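PDB 6KWA: 2-oxoglutarate (2OG) and Fe(II)-dependent oxygenase superfamily protein from Arabidopsis thaliana, which probably catalyses the irreversible, 2-oxoglutarate-dependent oxidation of the auxin indole-3-acetic acid to inactive 2-oxoindole-3-acetic acid, so helping to keep auxin levels in balance. Local coordinates for residues 39-44 with 177-182; 113-118 with 239-244. All coordinates share one frame; numbering follows the deposited sequence.

Contact 1: residues 39-44 with 177-182; sequences SLMAEM and ILQDDE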
loop_
_atom_site.group_PDB
_atom_site.type_symbol
_atom_site.label_atom_id
_atom_site.label_comp_id
_atom_site.label_asym_id
_atom_site.label_seq_id
_atom_site.Cartn_x
_atom_site.Cartn_y
_atom_site.Cartn_z
ATOM N N SER A 39 12.752 -11.497 -7.929
ATOM C CA SER A 39 12.112 -12.476 -8.788
ATOM C C SER A 39 10.695 -12.767 -8.307
ATOM O O SER A 39 9.780 -12.915 -9.119
ATOM C CB SER A 39 12.946 -13.772 -8.830
ATOM O OG SER A 39 14.141 -13.567 -9.571
ATOM N N LEU A 40 10.516 -12.835 -6.989
ATOM C CA LEU A 40 9.187 -13.031 -6.413
ATOM C C LEU A 40 8.256 -11.863 -6.775
ATOM O O LEU A 40 7.076 -12.056 -7.078
ATOM C CB LEU A 40 9.275 -13.167 -4.895
ATOM C CG LEU A 40 7.927 -13.260 -4.177
ATOM C CD1 LEU A 40 7.094 -14.411 -4.730
ATOM C CD2 LEU A 40 8.116 -13.354 -2.671
ATOM N N MET A 41 8.792 -10.652 -6.745
ATOM C CA MET A 41 8.014 -9.485 -7.117
ATOM C C MET A 41 7.634 -9.559 -8.595
ATOM O O MET A 41 6.493 -9.280 -8.966
ATOM C CB MET A 41 8.813 -8.212 -6.836
ATOM C CG MET A 41 8.900 -7.868 -5.340
ATOM S SD MET A 41 9.974 -6.457 -5.027
ATOM C CE MET A 41 9.344 -5.177 -6.114
ATOM N N ALA A 42 8.578 -9.966 -9.443
ATOM C CA ALA A 42 8.291 -10.032 -10.876
ATOM C C ALA A 42 7.295 -11.139 -11.135
ATOM O O ALA A 42 6.381 -10.991 -11.948
ATOM C CB ALA A 42 9.555 -10.228 -11.682
ATOM N N GLU A 43 7.437 -12.235 -10.404
ATOM C CA GLU A 43 6.518 -13.360 -10.552
ATOM C C GLU A 43 5.122 -12.959 -10.078
ATOM O O GLU A 43 4.094 -13.455 -10.592
ATOM C CB GLU A 43 7.030 -14.596 -9.780
ATOM C CG GLU A 43 8.099 -15.322 -10.594
ATOM C CD GLU A 43 8.985 -16.221 -9.778
ATOM O OE1 GLU A 43 8.712 -16.434 -8.576
ATOM O OE2 GLU A 43 10.003 -16.674 -10.336
ATOM N N MET A 44 5.073 -12.104 -9.064
ATOM C CA MET A 44 3.782 -11.636 -8.587
ATOM C C MET A 44 3.114 -10.781 -9.657
ATOM O O MET A 44 1.923 -10.946 -9.928
ATOM C CB MET A 44 3.914 -10.866 -7.269
ATOM C CG MET A 44 2.564 -10.444 -6.684
ATOM S SD MET A 44 1.573 -11.814 -6.081
ATOM C CE MET A 44 0.003 -11.509 -6.868
ATOM N N ILE A 177 2.002 -0.512 1.227
ATOM C CA ILE A 177 3.196 -0.843 0.441
ATOM C C ILE A 177 2.794 -1.040 -1.014
ATOM O O ILE A 177 1.986 -1.905 -1.326
ATOM C CB ILE A 177 3.909 -2.103 0.989
ATOM C CG1 ILE A 177 4.290 -1.860 2.455
ATOM C CG2 ILE A 177 5.126 -2.470 0.125
ATOM C CD1 ILE A 177 5.069 -2.918 3.095
ATOM N N LEU A 178 3.333 -0.213 -1.908
ATOM C CA LEU A 178 2.893 -0.278 -3.296
ATOM C C LEU A 178 4.024 -0.768 -4.192
ATOM O O LEU A 178 5.078 -0.138 -4.267
ATOM C CB LEU A 178 2.396 1.109 -3.777
ATOM C CG LEU A 178 1.912 1.175 -5.244
ATOM C CD1 LEU A 178 0.520 0.545 -5.384
ATOM C CD2 LEU A 178 1.876 2.594 -5.763
ATOM N N GLN A 179 3.792 -1.878 -4.884
ATOM C CA GLN A 179 4.661 -2.299 -5.981
ATOM C C GLN A 179 4.027 -1.726 -7.242
ATOM O O GLN A 179 2.989 -2.204 -7.693
ATOM C CB GLN A 179 4.796 -3.835 -6.052
ATOM C CG GLN A 179 5.695 -4.353 -7.195
ATOM C CD GLN A 179 5.758 -5.877 -7.272
ATOM O OE1 GLN A 179 5.611 -6.560 -6.271
ATOM N NE2 GLN A 179 5.934 -6.409 -8.477
ATOM N N ASP A 180 4.610 -0.662 -7.779
ATOM C CA ASP A 180 3.957 0.080 -8.841
ATOM C C ASP A 180 4.445 -0.510 -10.177
ATOM O O ASP A 180 5.324 -1.344 -10.179
ATOM C CB ASP A 180 4.283 1.565 -8.729
ATOM C CG ASP A 180 3.326 2.434 -9.516
ATOM O OD1 ASP A 180 2.462 1.874 -10.208
ATOM O OD2 ASP A 180 3.462 3.681 -9.479
ATOM N N ASP A 181 3.860 -0.115 -11.304
ATOM C CA ASP A 181 4.278 -0.661 -12.599
ATOM C C ASP A 181 5.522 0.076 -13.126
ATOM O O ASP A 181 5.419 1.248 -13.513
ATOM C CB ASP A 181 3.133 -0.570 -13.611
ATOM C CG ASP A 181 3.358 -1.448 -14.837
ATOM O OD1 ASP A 181 4.514 -1.873 -15.083
ATOM O OD2 ASP A 181 2.354 -1.768 -15.519
ATOM N N GLU A 182 6.678 -0.593 -13.146
ATOM C CA GLU A 182 7.950 0.049 -13.543
ATOM C C GLU A 182 7.897 0.678 -14.936
ATOM O O GLU A 182 8.650 1.605 -15.239
ATOM C CB GLU A 182 9.124 -0.945 -13.476
ATOM C CG GLU A 182 9.063 -2.135 -14.443
ATOM C CD GLU A 182 8.098 -3.225 -13.997
ATOM O OE1 GLU A 182 7.032 -2.886 -13.428
ATOM O OE2 GLU A 182 8.420 -4.426 -14.183
#

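Contact 2: residues 113-118 with 239-244; sequences VKYAKA and YSIASF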
loop_
_atom_site.group_PDB
_atom_site.type_symbol
_atom_site.label_atom_id
_atom_site.label_comp_id
_atom_site.label_asym_id
_atom_site.label_seq_id
_atom_site.Cartn_x
_atom_site.Cartn_y
_atom_site.Cartn_z
ATOM N N VAL A 113 1.391 -16.870 -1.869
ATOM C CA VAL A 113 1.610 -17.202 -0.472
ATOM C C VAL A 113 2.935 -16.623 0.014
ATOM O O VAL A 113 3.019 -16.078 1.120
ATOM C CB VAL A 113 1.554 -18.745 -0.271
ATOM C CG1 VAL A 113 2.169 -19.184 1.083
ATOM C CG2 VAL A 113 0.123 -19.210 -0.400
ATOM N N LYS A 114 3.954 -16.715 -0.835
ATOM C CA LYS A 114 5.279 -16.231 -0.492
ATOM C C LYS A 114 5.364 -14.684 -0.612
ATOM O O LYS A 114 6.107 -14.039 0.135
ATOM C CB LYS A 114 6.326 -16.930 -1.361
ATOM C CG LYS A 114 6.493 -18.426 -1.032
ATOM C CD LYS A 114 6.302 -18.717 0.482
ATOM C CE LYS A 114 5.979 -20.211 0.778
ATOM N NZ LYS A 114 6.109 -20.611 2.217
ATOM N N TYR A 115 4.657 -14.100 -1.581
ATOM C CA TYR A 115 4.552 -12.646 -1.688
ATOM C C TYR A 115 3.843 -12.041 -0.474
ATOM O O TYR A 115 4.308 -11.060 0.104
ATOM C CB TYR A 115 3.793 -12.248 -2.942
ATOM C CG TYR A 115 3.856 -10.772 -3.237
ATOM C CD1 TYR A 115 4.885 -10.251 -4.009
ATOM C CD2 TYR A 115 2.890 -9.894 -2.748
ATOM C CE1 TYR A 115 4.936 -8.887 -4.305
ATOM C CE2 TYR A 115 2.944 -8.546 -3.027
ATOM C CZ TYR A 115 3.961 -8.051 -3.805
ATOM O OH TYR A 115 4.009 -6.714 -4.082
ATOM N N ALA A 116 2.707 -12.626 -0.111
ATOM C CA ALA A 116 1.939 -12.176 1.036
ATOM C C ALA A 116 2.787 -12.139 2.296
ATOM O O ALA A 116 2.758 -11.166 3.053
ATOM C CB ALA A 116 0.712 -13.074 1.259
ATOM N N LYS A 117 3.554 -13.194 2.520
ATOM C CA LYS A 117 4.275 -13.294 3.771
ATOM C C LYS A 117 5.465 -12.330 3.764
ATOM O O LYS A 117 5.749 -11.698 4.769
ATOM C CB LYS A 117 4.704 -14.750 3.986
ATOM C CG LYS A 117 6.003 -15.015 4.728
ATOM C CD LYS A 117 6.035 -16.538 5.035
ATOM C CE LYS A 117 7.302 -17.017 5.709
ATOM N NZ LYS A 117 7.294 -16.641 7.145
ATOM N N ALA A 118 6.106 -12.161 2.609
ATOM C CA ALA A 118 7.236 -11.257 2.486
ATOM C C ALA A 118 6.833 -9.802 2.629
ATOM O O ALA A 118 7.526 -9.033 3.287
ATOM C CB ALA A 118 7.936 -11.463 1.149
ATOM N N TYR A 239 -0.340 -2.032 -14.166
ATOM C CA TYR A 239 -0.670 -2.977 -13.108
ATOM C C TYR A 239 0.057 -2.593 -11.833
ATOM O O TYR A 239 1.229 -2.290 -11.886
ATOM C CB TYR A 239 -0.267 -4.388 -13.511
ATOM C CG TYR A 239 -0.971 -4.897 -14.754
ATOM C CD1 TYR A 239 -2.195 -5.551 -14.667
ATOM C CD2 TYR A 239 -0.414 -4.704 -16.014
ATOM C CE1 TYR A 239 -2.840 -5.998 -15.791
ATOM C CE2 TYR A 239 -1.048 -5.163 -17.157
ATOM C CZ TYR A 239 -2.260 -5.810 -17.043
ATOM O OH TYR A 239 -2.907 -6.267 -18.168
ATOM N N SER A 240 -0.620 -2.601 -10.693
ATOM C CA SER A 240 0.044 -2.292 -9.420
ATOM C C SER A 240 -0.428 -3.263 -8.356
ATOM O O SER A 240 -1.544 -3.826 -8.438
ATOM C CB SER A 240 -0.190 -0.846 -8.992
ATOM O OG SER A 240 -1.492 -0.667 -8.479
ATOM N N ILE A 241 0.447 -3.527 -7.399
ATOM C CA ILE A 241 0.096 -4.376 -6.276
ATOM C C ILE A 241 0.184 -3.570 -4.991
ATOM O O ILE A 241 1.268 -3.046 -4.677
ATOM C CB ILE A 241 1.044 -5.570 -6.158
ATOM C CG1 ILE A 241 1.200 -6.255 -7.516
ATOM C CG2 ILE A 241 0.571 -6.472 -5.072
ATOM C CD1 ILE A 241 2.511 -7.067 -7.658
ATOM N N ALA A 242 -0.915 -3.492 -4.233
ATOM C CA ALA A 242 -0.918 -2.712 -2.981
ATOM C C ALA A 242 -1.202 -3.609 -1.799
ATOM O O ALA A 242 -2.073 -4.493 -1.865
ATOM C CB ALA A 242 -1.946 -1.583 -3.038
ATOM N N SER A 243 -0.433 -3.424 -0.725
ATOM C CA SER A 243 -0.673 -4.169 0.505
ATOM C C SER A 243 -0.913 -3.193 1.634
ATOM O O SER A 243 -0.054 -2.395 1.938
ATOM C CB SER A 243 0.492 -5.083 0.839
ATOM O OG SER A 243 0.855 -5.860 -0.285
ATOM N N PHE A 244 -2.094 -3.252 2.234
ATOM C CA PHE A 244 -2.505 -2.278 3.239
ATOM C C PHE A 244 -2.429 -2.849 4.642
ATOM O O PHE A 244 -3.098 -3.821 4.941
ATOM C CB PHE A 244 -3.938 -1.808 3.009
ATOM C CG PHE A 244 -4.199 -1.228 1.652
ATOM C CD1 PHE A 244 -3.911 0.101 1.389
ATOM C CD2 PHE A 244 -4.801 -1.989 0.659
ATOM C CE1 PHE A 244 -4.183 0.647 0.151
ATOM C CE2 PHE A 244 -5.081 -1.440 -0.585
ATOM C CZ PHE A 244 -4.772 -0.131 -0.836
HETATM O O HOH W 1 2.548 -4.917 -2.110
#

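Contact 1: residues 39-44 with 177-182
Met41 and Gln179 carry this contact between them, one from helix 38-51 and the other from the end of strand 175-179, with their CA atoms 8.0 Å apart. Gln179 is stretched to its full length: CG lies anti to the backbone N (chi1 180°) and the chain stays extended beyond it, which carries the amide right up to the helix. There NE2 donates to Met41 O at 3.0 Å, a nearly straight bond (164° at the hydrogen). The carbonyl oxygen lies close to the amide plane of Gln179, yet the donor stands well above the carbonyl plane (59° out of it), off the lone pairs.

Around this polar bond the packing is close. Met41 CB rests 3.6 Å from Gln179 OE1, while the thioether bends at chi3 and brings CE back to within 3.8 Å of Gln179 CD. A flexible methionine suits the spot, since it can fold over the aliphatic stem and the amide alike. The strand belongs to the larger sheet of the double-stranded beta-helix that defines 2-oxoglutarate oxygenases, and the helix packs against the outside of that sheet. Glutamine is apt in such a buried place because its two ends do different work: OE1 is hydrogen-bonded to Tyr115 OH while NE2 serves the helix. Leu207 of the next strand touches both side chains.

The outer side of the helix is more open: Ser39 is exposed and Glu43, partly exposed, points away from the strand. Beyond the strand end, Glu182 reaches back toward the helix, but its OE2 still lies 6.4 Å from Ala42 CB; Glu182 OE1 and Asp181 OD1, both acceptors, form salt bridges with Lys45 NZ.

Contact 2: residues 113-118 with 239-244
Tyr115, in the first half of helix 106-133, faces Ile241 and Ser243 of strand 237-245 across a wide backbone gap, its CA lying 10.5 Å from Ile241 CA and 10.2 Å from Ser243 CA. In the double-stranded beta-helix fold, this helix backs the same face of the larger sheet as helix 38-51. Strand alternation sorts the side chains: Ile241 and Ser243 point toward the helix, whereas Ala242 between them points away.

Tyrosine is long enough to bridge the gap. With CG of Tyr115 anti to the backbone N (chi1 -170°), the ring is sent straight out from the helix, and Ile241 comes to meet it from the opposite direction. The CG2 methyl of Ile241 lies 3.6 Å from Tyr115 OH and 3.8 Å from CE2, approaching the ring obliquely at its hydroxyl end. A branched isoleucine suits the position, since CG2 packs on the phenol while the other branch is carried toward Met44 of helix 38-51. Phe149 of the neighbouring strand touches both Tyr115 and Ile241.

The polar end of the tyrosine is satisfied twice over, by Gln179 OE1 and by a water that donates to Tyr115 OH at 3.0 Å. Replacing it with a phenylalanine would remove the hydroxyl, and would probably leave Gln179 OE1 without its phenol partner and deprive the water of one of its acceptors in a buried setting. Ser243, short and polar, offers the water a hydroxyl: the water lies 2.7 Å from Ser243 OG, and it also makes a weak, long bond of 3.4 Å to Ile241 O.

Contacts 1 and 2 lie side by side on the same sheet, their centres about 8 Å apart, on adjacent strands paired by a backbone bond from Gln179 N to Ile241 O (2.8 Å). They are also joined through side chains: Gln179 OE1 is 2.7 Å from Tyr115 OH, linking both helices to the sheet in one polar chain. Met44 of segment 39-44 packs against both partners of contact 2, its CB 3.5 Å from Tyr115 CD1 and its CG 3.5 Å from Ile241 CD1. The active site is near: the side chain of Gln179 is about 7 Å from that of Ser240, a 2-oxoglutarate-binding residue, and about 13 Å from the bound magnesium ion.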